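Local coordinates for protein ATP12 ATPase (Paracoccus denitrificans, PDB 2R31) that probably acts as an assembly chaperone for the F1-ATPase, as does mitochondrial Atp12p, which binds the free F1 alpha subunit, at residues P45-A48 and L49-I53; A75-I79 and E80-P84; P84-D87 and A88-M92; S230-F233 and W234-R238. All blocks are in the same frame, centred on the assembly; numbering follows the deposited sequence. Where two conformers were deposited one is given.

Contact 1. Residues P45-A48 and L49-I53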
loop_
_atom_site.group_PDB
_atom_site.type_symbol
_atom_site.label_atom_id
_atom_site.label_comp_id
_atom_site.label_asym_id
_atom_site.label_seq_id
_atom_site.Cartn_x
_atom_site.Cartn_y
_atom_site.Cartn_z
ATOM N N PRO A 45 5.207 5.622 -15.224
ATOM C CA PRO A 45 3.973 5.942 -15.981
ATOM C C PRO A 45 3.652 7.413 -16.066
ATOM O O PRO A 45 2.839 7.793 -16.926
ATOM C CB PRO A 45 2.878 5.191 -15.220
ATOM C CG PRO A 45 3.427 5.096 -13.830
ATOM C CD PRO A 45 4.884 4.837 -14.020
ATOM N N THR A 46 4.187 8.251 -15.185
ATOM C CA THR A 46 3.800 9.665 -15.098
ATOM C C THR A 46 5.026 10.540 -14.931
ATOM O O THR A 46 6.017 10.184 -14.305
ATOM C CB THR A 46 2.807 9.949 -13.950
ATOM O OG1 THR A 46 3.532 9.664 -12.729
ATOM C CG2 THR A 46 1.571 9.087 -14.005
ATOM N N GLU A 47 4.866 11.785 -15.404
ATOM C CA GLU A 47 5.845 12.831 -15.170
ATOM C C GLU A 47 5.950 13.093 -13.669
ATOM O O GLU A 47 7.052 13.300 -13.145
ATOM C CB GLU A 47 5.471 14.116 -15.913
ATOM C CG GLU A 47 6.575 15.162 -15.817
ATOM C CD GLU A 47 6.153 16.579 -16.139
ATOM O OE1 GLU A 47 4.911 16.834 -16.168
ATOM O OE2 GLU A 47 6.996 17.455 -16.325
ATOM N N ALA A 48 4.835 13.110 -12.950
ATOM C CA ALA A 48 4.858 13.456 -11.523
ATOM C C ALA A 48 5.706 12.456 -10.762
ATOM O O ALA A 48 6.491 12.850 -9.886
ATOM C CB ALA A 48 3.455 13.479 -10.954
ATOM N N LEU A 49 5.569 11.150 -11.045
ATOM C CA LEU A 49 6.396 10.189 -10.363
ATOM C C LEU A 49 7.868 10.340 -10.776
ATOM O O LEU A 49 8.768 10.252 -9.926
ATOM C CB LEU A 49 5.936 8.743 -10.601
ATOM C CG LEU A 49 6.763 7.700 -9.899
ATOM C CD1 LEU A 49 6.723 7.835 -8.384
ATOM C CD2 LEU A 49 6.364 6.285 -10.274
ATOM N N ALA A 50 8.129 10.567 -12.056
ATOM C CA ALA A 50 9.520 10.770 -12.499
ATOM C C ALA A 50 10.153 11.939 -11.809
ATOM O O ALA A 50 11.307 11.856 -11.364
ATOM C CB ALA A 50 9.563 10.927 -14.016
ATOM N N LEU A 51 9.462 13.082 -11.697
ATOM C CA LEU A 51 10.007 14.252 -11.014
ATOM C C LEU A 51 10.298 13.929 -9.553
ATOM O O LEU A 51 11.332 14.356 -9.007
ATOM C CB LEU A 51 9.068 15.441 -11.124
ATOM C CG LEU A 51 8.939 16.080 -12.497
ATOM C CD1 LEU A 51 7.725 17.006 -12.518
ATOM C CD2 LEU A 51 10.235 16.799 -12.891
ATOM N N ALA A 52 9.414 13.213 -8.890
ATOM C CA ALA A 52 9.577 12.903 -7.477
ATOM C C ALA A 52 10.713 11.916 -7.246
ATOM O O ALA A 52 11.457 12.023 -6.244
ATOM C CB ALA A 52 8.256 12.417 -6.910
ATOM N N ILE A 53 10.900 10.943 -8.128
ATOM C CA ILE A 53 12.034 10.031 -8.060
ATOM C C ILE A 53 13.315 10.805 -8.366
ATOM O O ILE A 53 14.340 10.617 -7.670
ATOM C CB ILE A 53 11.827 8.784 -8.926
ATOM C CG1 ILE A 53 10.785 7.903 -8.257
ATOM C CG2 ILE A 53 13.142 8.021 -9.127
ATOM C CD1 ILE A 53 10.382 6.669 -9.029
#
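T46 caps the first turn of helix 47-58 by bonding to L49. T46 is the N-cap. Its OG1 accepts from L49 N at 3.0 Å, with an angle of 161° at the hydrogen. The carbonyl of the same residue takes the next amide, since A50 N donates to T46 O at 3.1 Å. A side-chain bond three residues on and a main-chain bond four residues on make an ST motif. Two conformers were deposited for T46; in this one chi1 is 65°. That turns OG1 between the backbone N and the carbonyl carbon, facing the amide of L49. The hydroxyl has a second partner, L236 O, at the end of helix 214-236. The carbonyl there can only accept, so in this conformer OG1 probably gives its proton to L236 O while it accepts from L49 N. One oxygen thus joins the start of helix 47-58 to the end of helix 214-236.

The next bonds are regular helix bonds. L51 N donates to E47 O at 2.8 Å. A52 N donates to A48 O at 3.1 Å.

Apolar contacts are slight. P45 CD lies 4.3 Å from L49 CD2, a loose contact of a ring methylene with a methyl. L49 also packs on T237, while A50 lies against W25 and I18 of the beta hairpin. E47 has CG turned away from its own N (chi1 -173°), and its extended chain passes beside L51. There E47 OE2 comes within 3.9 Å of L51 CD1.

Contact 2. Residues A75-I79 and E80-P84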
loop_
_atom_site.group_PDB
_atom_site.type_symbol
_atom_site.label_atom_id
_atom_site.label_comp_id
_atom_site.label_asym_id
_atom_site.label_seq_id
_atom_site.Cartn_x
_atom_site.Cartn_y
_atom_site.Cartn_z
ATOM N N ALA A 75 8.906 1.826 -7.157
ATOM C CA ALA A 75 9.022 1.646 -8.600
ATOM C C ALA A 75 9.819 0.409 -8.946
ATOM O O ALA A 75 9.468 -0.323 -9.886
ATOM C CB ALA A 75 9.638 2.883 -9.226
ATOM N N ASN A 76 10.895 0.138 -8.209
ATOM C CA ASN A 76 11.672 -1.082 -8.432
ATOM C C ASN A 76 10.772 -2.291 -8.257
ATOM O O ASN A 76 10.824 -3.269 -9.018
ATOM C CB ASN A 76 12.846 -1.152 -7.464
ATOM C CG ASN A 76 13.967 -0.196 -7.787
ATOM O OD1 ASN A 76 14.107 0.278 -8.906
ATOM N ND2 ASN A 76 14.816 0.030 -6.763
ATOM N N SER A 77 9.927 -2.313 -7.223
ATOM C CA SER A 77 8.998 -3.437 -7.002
ATOM C C SER A 77 7.961 -3.534 -8.099
ATOM O O SER A 77 7.621 -4.604 -8.562
ATOM C CB SER A 77 8.363 -3.290 -5.630
ATOM O OG SER A 77 7.459 -4.356 -5.421
ATOM N N ALA A 78 7.438 -2.387 -8.530
ATOM C CA ALA A 78 6.469 -2.410 -9.622
ATOM C C ALA A 78 7.063 -3.098 -10.843
ATOM O O ALA A 78 6.439 -3.931 -11.504
ATOM C CB ALA A 78 6.021 -0.999 -9.981
ATOM N N ILE A 79 8.284 -2.726 -11.212
ATOM C CA ILE A 79 8.908 -3.216 -12.431
ATOM C C ILE A 79 9.377 -4.645 -12.266
ATOM O O ILE A 79 9.150 -5.487 -13.179
ATOM C CB ILE A 79 10.054 -2.263 -12.845
ATOM C CG1 ILE A 79 9.501 -0.905 -13.232
ATOM C CG2 ILE A 79 10.893 -2.877 -13.996
ATOM C CD1 ILE A 79 10.487 0.240 -13.177
ATOM N N GLU A 80 10.040 -4.988 -11.167
ATOM C CA GLU A 80 10.674 -6.282 -11.011
ATOM C C GLU A 80 9.715 -7.371 -10.517
ATOM O O GLU A 80 9.941 -8.555 -10.847
ATOM C CB GLU A 80 11.836 -6.238 -10.027
ATOM C CG GLU A 80 12.969 -5.347 -10.554
ATOM C CD GLU A 80 14.250 -5.508 -9.844
ATOM O OE1 GLU A 80 14.313 -6.068 -8.721
ATOM O OE2 GLU A 80 15.332 -5.166 -10.361
ATOM N N LYS A 81 8.712 -7.018 -9.732
ATOM C CA LYS A 81 7.841 -7.958 -9.028
ATOM C C LYS A 81 6.398 -7.889 -9.468
ATOM O O LYS A 81 5.819 -8.887 -9.851
ATOM C CB LYS A 81 8.001 -7.792 -7.520
ATOM C CG LYS A 81 9.403 -7.961 -6.991
ATOM C CD LYS A 81 9.868 -7.588 -5.628
ATOM C CE LYS A 81 9.399 -6.320 -4.993
ATOM N NZ LYS A 81 9.408 -6.228 -3.523
ATOM N N VAL A 82 5.777 -6.726 -9.400
ATOM C CA VAL A 82 4.328 -6.671 -9.574
ATOM C C VAL A 82 3.897 -6.706 -11.023
ATOM O O VAL A 82 3.068 -7.553 -11.384
ATOM C CB VAL A 82 3.716 -5.455 -8.853
ATOM C CG1 VAL A 82 2.238 -5.395 -9.108
ATOM C CG2 VAL A 82 4.078 -5.498 -7.370
ATOM N N ALA A 83 4.461 -5.888 -11.887
ATOM C CA ALA A 83 4.066 -5.933 -13.280
ATOM C C ALA A 83 4.305 -7.316 -13.905
ATOM O O ALA A 83 3.380 -7.825 -14.570
ATOM C CB ALA A 83 4.750 -4.840 -14.143
ATOM N N PRO A 84 5.424 -8.001 -13.731
ATOM C CA PRO A 84 5.592 -9.316 -14.342
ATOM C C PRO A 84 4.718 -10.399 -13.727
ATOM O O PRO A 84 4.540 -11.434 -14.381
ATOM C CB PRO A 84 7.073 -9.610 -14.170
ATOM C CG PRO A 84 7.688 -8.524 -13.437
ATOM C CD PRO A 84 6.692 -7.494 -13.115
#
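N76 begins the contact with E80. E80 N donates to N76 O at 2.9 Å, an ordinary bond four residues along the helix. The side chain of E80 bends back over the same carbonyl, with E80 CG 3.4 Å from N76 O. This follows from chi1 of -65°, which sets CG beside the backbone N. The extended remainder carries the carboxylate to a loop, where OE2 accepts from T36 OG1 and G38 N. The glutamate thereby ties the helix to the loop after the three-stranded antiparallel sheet, and N76 touches that loop too, on T36 and P37.

S77 is where the helix changes. Its carbonyl is shared: K81 N lies 2.9 Å from S77 O, and V82 N is also 2.9 Å from S77 O. The first bond is the more bent, at 148° against 163° for the second. The extra partner five residues on marks a pi-type turn, which widens helix 70-82 near its C-terminal end. V82 CG2 packs against the same carbonyl, 3.8 Å from S77 O. S77 OG and the end of K81 lie closer than van der Waals contact allows. S77 has two conformers, so their pairing is doubtful.

A78 keeps the wide spacing. A83 N donates to A78 O at 2.8 Å, in the carbonyl plane. The A78 and V82 side chains turn to helix 163-174, on T167.

I79 would come next in this series, but its counterpart five residues on is P84, whose N carries no hydrogen. P84 CD sits 3.2 Å from I79 O instead. The I79 side chain leaves the turn for Q40 and L42.

Contact 3. Residues P84-D87 and A88-M92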
loop_
_atom_site.group_PDB
_atom_site.type_symbol
_atom_site.label_atom_id
_atom_site.label_comp_id
_atom_site.label_asym_id
_atom_site.label_seq_id
_atom_site.Cartn_x
_atom_site.Cartn_y
_atom_site.Cartn_z
ATOM N N PRO A 84 5.424 -8.001 -13.731
ATOM C CA PRO A 84 5.592 -9.316 -14.342
ATOM C C PRO A 84 4.718 -10.399 -13.727
ATOM O O PRO A 84 4.540 -11.434 -14.381
ATOM C CB PRO A 84 7.073 -9.610 -14.170
ATOM C CG PRO A 84 7.688 -8.524 -13.437
ATOM C CD PRO A 84 6.692 -7.494 -13.115
ATOM N N GLN A 85 4.257 -10.205 -12.509
ATOM C CA GLN A 85 3.401 -11.144 -11.797
ATOM C C GLN A 85 2.003 -10.550 -11.589
ATOM O O GLN A 85 1.319 -10.901 -10.625
ATOM C CB GLN A 85 4.030 -11.545 -10.460
ATOM C CG GLN A 85 5.464 -11.957 -10.634
ATOM C CD GLN A 85 6.237 -12.720 -9.670
ATOM O OE1 GLN A 85 5.798 -13.846 -9.401
ATOM N NE2 GLN A 85 7.394 -12.205 -9.205
ATOM N N PHE A 86 1.540 -9.677 -12.498
ATOM C CA PHE A 86 0.347 -8.876 -12.224
ATOM C C PHE A 86 -0.848 -9.769 -11.924
ATOM O O PHE A 86 -1.595 -9.527 -10.953
ATOM C CB PHE A 86 0.036 -7.991 -13.412
ATOM C CG PHE A 86 -1.205 -7.133 -13.258
ATOM C CD1 PHE A 86 -1.101 -5.812 -12.870
ATOM C CD2 PHE A 86 -2.471 -7.647 -13.438
ATOM C CE1 PHE A 86 -2.207 -5.036 -12.686
ATOM C CE2 PHE A 86 -3.585 -6.897 -13.242
ATOM C CZ PHE A 86 -3.473 -5.579 -12.830
ATOM N N ASP A 87 -1.072 -10.788 -12.725
ATOM C CA ASP A 87 -2.273 -11.578 -12.581
ATOM C C ASP A 87 -2.306 -12.269 -11.234
ATOM O O ASP A 87 -3.362 -12.338 -10.551
ATOM C CB ASP A 87 -2.412 -12.567 -13.718
ATOM C CG ASP A 87 -2.477 -11.980 -15.070
ATOM O OD1 ASP A 87 -3.091 -10.881 -15.205
ATOM O OD2 ASP A 87 -1.994 -12.599 -16.040
ATOM N N ALA A 88 -1.187 -12.839 -10.802
ATOM C CA ALA A 88 -1.095 -13.477 -9.524
ATOM C C ALA A 88 -1.282 -12.508 -8.351
ATOM O O ALA A 88 -1.980 -12.787 -7.408
ATOM C CB ALA A 88 0.230 -14.228 -9.350
ATOM N N VAL A 89 -0.592 -11.352 -8.450
ATOM C CA VAL A 89 -0.679 -10.368 -7.363
ATOM C C VAL A 89 -2.105 -9.833 -7.254
ATOM O O VAL A 89 -2.638 -9.673 -6.148
ATOM C CB VAL A 89 0.344 -9.229 -7.584
ATOM C CG1 VAL A 89 0.160 -8.123 -6.534
ATOM C CG2 VAL A 89 1.781 -9.747 -7.490
ATOM N N ALA A 90 -2.732 -9.562 -8.402
ATOM C CA ALA A 90 -4.108 -9.071 -8.377
ATOM C C ALA A 90 -5.047 -10.083 -7.721
ATOM O O ALA A 90 -5.941 -9.712 -6.937
ATOM C CB ALA A 90 -4.578 -8.724 -9.773
ATOM N N ALA A 91 -4.888 -11.367 -8.033
ATOM C CA ALA A 91 -5.763 -12.392 -7.439
ATOM C C ALA A 91 -5.519 -12.472 -5.938
ATOM O O ALA A 91 -6.454 -12.576 -5.137
ATOM C CB ALA A 91 -5.510 -13.710 -8.102
ATOM N N MET A 92 -4.243 -12.411 -5.528
ATOM C CA MET A 92 -3.900 -12.500 -4.123
ATOM C C MET A 92 -4.501 -11.342 -3.327
ATOM O O MET A 92 -5.059 -11.532 -2.231
ATOM C CB MET A 92 -2.357 -12.550 -4.017
ATOM C CG MET A 92 -1.814 -12.616 -2.603
ATOM S SD MET A 92 -1.694 -11.066 -1.744
ATOM C CE MET A 92 -0.395 -10.298 -2.658
#
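Q85 and V89 open the first turn of helix 86-95, with Q85 at the N-cap position. This turn follows closely on the end of helix 70-82 and lies on the protein surface.

Three backbone bonds link the segments, each spanning four residues. V89 N donates to Q85 O at 2.9 Å, with an angle of 170° at the hydrogen. A90 N reaches F86 O at 2.8 Å and is also close to straight. A91 N to D87 O is longer, 3.1 Å. Further out, A91 O takes a weak bond from R155.

The remaining contacts are apolar. V89 CG2 lies beside its own backbone N, since chi1 is 174° for CG1. It therefore faces back down the turn and meets Q85 CB at 4.1 Å. Beyond CB, the glutamine chain runs extended away from the helix. F86 and V89 both rest on L166 of helix 163-174, and F86 touches P163 as well. This side of the turn is thus packed into the helical part of the fold. On that side A90 CB approaches the phenyl ring obliquely, 4.0 Å from F86 CE2.

Contact 4. Residues S230-F233 and W234-R238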
loop_
_atom_site.group_PDB
_atom_site.type_symbol
_atom_site.label_atom_id
_atom_site.label_comp_id
_atom_site.label_asym_id
_atom_site.label_seq_id
_atom_site.Cartn_x
_atom_site.Cartn_y
_atom_site.Cartn_z
ATOM N N SER A 230 2.842 4.216 0.482
ATOM C CA SER A 230 2.041 3.599 -0.566
ATOM C C SER A 230 0.983 4.515 -1.126
ATOM O O SER A 230 0.745 4.560 -2.338
ATOM C CB SER A 230 1.408 2.297 -0.020
ATOM O OG SER A 230 2.334 1.294 0.241
ATOM N N GLU A 231 0.322 5.278 -0.252
ATOM C CA GLU A 231 -0.657 6.267 -0.670
ATOM C C GLU A 231 -0.039 7.312 -1.572
ATOM O O GLU A 231 -0.621 7.709 -2.598
ATOM C CB GLU A 231 -1.274 6.881 0.595
ATOM C CG GLU A 231 -2.226 8.018 0.372
ATOM C CD GLU A 231 -2.669 8.578 1.735
ATOM O OE1 GLU A 231 -1.780 8.977 2.572
ATOM O OE2 GLU A 231 -3.853 8.629 2.008
ATOM N N ARG A 232 1.158 7.792 -1.210
ATOM C CA ARG A 232 1.869 8.776 -2.060
ATOM C C ARG A 232 2.144 8.199 -3.441
ATOM O O ARG A 232 1.988 8.868 -4.452
ATOM C CB ARG A 232 3.162 9.172 -1.326
ATOM C CG ARG A 232 4.022 10.159 -2.072
ATOM C CD ARG A 232 3.338 11.484 -2.363
ATOM N NE ARG A 232 4.331 12.468 -2.756
ATOM C CZ ARG A 232 4.034 13.605 -3.355
ATOM N NH1 ARG A 232 2.775 13.925 -3.621
ATOM N NH2 ARG A 232 5.026 14.442 -3.680
ATOM N N PHE A 233 2.610 6.932 -3.496
ATOM C CA PHE A 233 2.884 6.286 -4.763
ATOM C C PHE A 233 1.612 6.167 -5.585
ATOM O O PHE A 233 1.651 6.374 -6.822
ATOM C CB PHE A 233 3.530 4.915 -4.483
ATOM C CG PHE A 233 4.194 4.276 -5.666
ATOM C CD1 PHE A 233 5.378 4.778 -6.155
ATOM C CD2 PHE A 233 3.688 3.163 -6.317
ATOM C CE1 PHE A 233 6.072 4.203 -7.195
ATOM C CE2 PHE A 233 4.389 2.555 -7.357
ATOM C CZ PHE A 233 5.565 3.072 -7.765
ATOM N N TRP A 234 0.482 5.847 -4.973
ATOM C CA TRP A 234 -0.809 5.819 -5.658
ATOM C C TRP A 234 -1.068 7.165 -6.333
ATOM O O TRP A 234 -1.348 7.256 -7.540
ATOM C CB TRP A 234 -1.971 5.483 -4.669
ATOM C CG TRP A 234 -3.270 5.662 -5.389
ATOM C CD1 TRP A 234 -4.063 6.767 -5.353
ATOM C CD2 TRP A 234 -3.889 4.749 -6.291
ATOM N NE1 TRP A 234 -5.135 6.598 -6.192
ATOM C CE2 TRP A 234 -5.068 5.383 -6.773
ATOM C CE3 TRP A 234 -3.610 3.466 -6.754
ATOM C CZ2 TRP A 234 -5.923 4.775 -7.683
ATOM C CZ3 TRP A 234 -4.440 2.863 -7.646
ATOM C CH2 TRP A 234 -5.598 3.505 -8.111
ATOM N N HIS A 235 -1.025 8.250 -5.564
ATOM C CA HIS A 235 -1.391 9.543 -6.115
ATOM C C HIS A 235 -0.442 9.961 -7.236
ATOM O O HIS A 235 -0.868 10.517 -8.263
ATOM C CB HIS A 235 -1.454 10.602 -5.029
ATOM C CG HIS A 235 -2.598 10.438 -4.099
ATOM N ND1 HIS A 235 -3.895 10.439 -4.528
ATOM C CD2 HIS A 235 -2.580 10.223 -2.774
ATOM C CE1 HIS A 235 -4.667 10.240 -3.428
ATOM N NE2 HIS A 235 -3.892 10.137 -2.347
ATOM N N LEU A 236 0.861 9.731 -7.061
ATOM C CA LEU A 236 1.821 10.156 -8.057
ATOM C C LEU A 236 1.713 9.400 -9.362
ATOM O O LEU A 236 2.210 9.878 -10.373
ATOM C CB LEU A 236 3.244 10.037 -7.520
ATOM C CG LEU A 236 3.642 11.081 -6.477
ATOM C CD1 LEU A 236 4.973 10.694 -5.871
ATOM C CD2 LEU A 236 3.727 12.471 -7.055
ATOM N N THR A 237 1.128 8.206 -9.345
ATOM C CA THR A 237 1.021 7.355 -10.534
ATOM C C THR A 237 -0.302 7.519 -11.266
ATOM O O THR A 237 -0.509 6.840 -12.277
ATOM C CB THR A 237 1.335 5.900 -10.205
ATOM O OG1 THR A 237 0.421 5.405 -9.232
ATOM C CG2 THR A 237 2.797 5.743 -9.771
ATOM N N ARG A 238 -1.157 8.445 -10.838
ATOM C CA ARG A 238 -2.401 8.679 -11.579
ATOM C C ARG A 238 -2.134 9.547 -12.802
ATOM O O ARG A 238 -1.313 10.481 -12.757
ATOM C CB ARG A 238 -3.423 9.385 -10.684
ATOM C CG ARG A 238 -3.856 8.613 -9.481
ATOM C CD ARG A 238 -4.326 7.184 -9.721
ATOM N NE ARG A 238 -3.214 6.242 -9.727
ATOM C CZ ARG A 238 -3.142 5.115 -10.415
ATOM N NH1 ARG A 238 -4.149 4.722 -11.183
ATOM N NH2 ARG A 238 -2.057 4.331 -10.350
HETATM O O HOH W 1 -5.286 9.787 0.134
#
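T237 CG2 lies over one face of the F233 ring, a CH-pi contact 4.2 Å from the centroid and 6° off the normal. The R232 guanidinium has L236 CD2 over one face, 3.8 Å above its plane. W234 carries R238 NE over its indole, 3.5 Å above the plane, while W234 CH2 lies against a face of the R238 guanidinium, with W234 O and T237 OG1 at its edge. The H235 ring has W234 CD1 over a face and a water at its edge. That water bridges H235 NE2 (2.9 Å) and E231 OE2 (2.6 Å); E231 OE2 also accepts from A192 N.

R232 bends at chi2 (60°), which brings its flat end back alongside L236. The leucine also touches A48, A52 and L71. With an alanine in its place, the guanidinium would probably lose this cover, and a gap would open beside them.

Helix 214-236 ends here. R238 NE donates to W234 O at 3.0 Å, and T237 N reaches that oxygen from the opposite face of the carbonyl plane. T237 OG1 accepts from R238 NH2 at 2.9 Å and lies 2.9 Å from F233 O; W234 O is also within reach, so which carbonyl takes its proton is not settled. The arginine's positive charge therefore sits by the helix's carbonyl end. D162 meets part of it in a salt bridge; the rest may offset the partial negative helix end.

How the contacts relate
Contacts 1 and 4 are the closest pair, with centres about 10 Å apart. T46 OG1 and L236 O, 2.7 Å apart, join the start of helix 47-58 to the end of helix 214-236, and L49 CD2 packs on T237 CG2 at 3.6 Å. Contact 2 lies beside both: I53 CD1 meets A75 CB at 3.9 Å, and F233 CZ reaches A75 N at 3.6 Å. Contact 3 continues from contact 2 through the shared P84, with V82 CG1 4.3 Å from V89 CG1. It does not touch contact 1 or contact 4; nearest atoms are about 12 and 10 Å away. Together they trace three successive helices and the C-terminal helix.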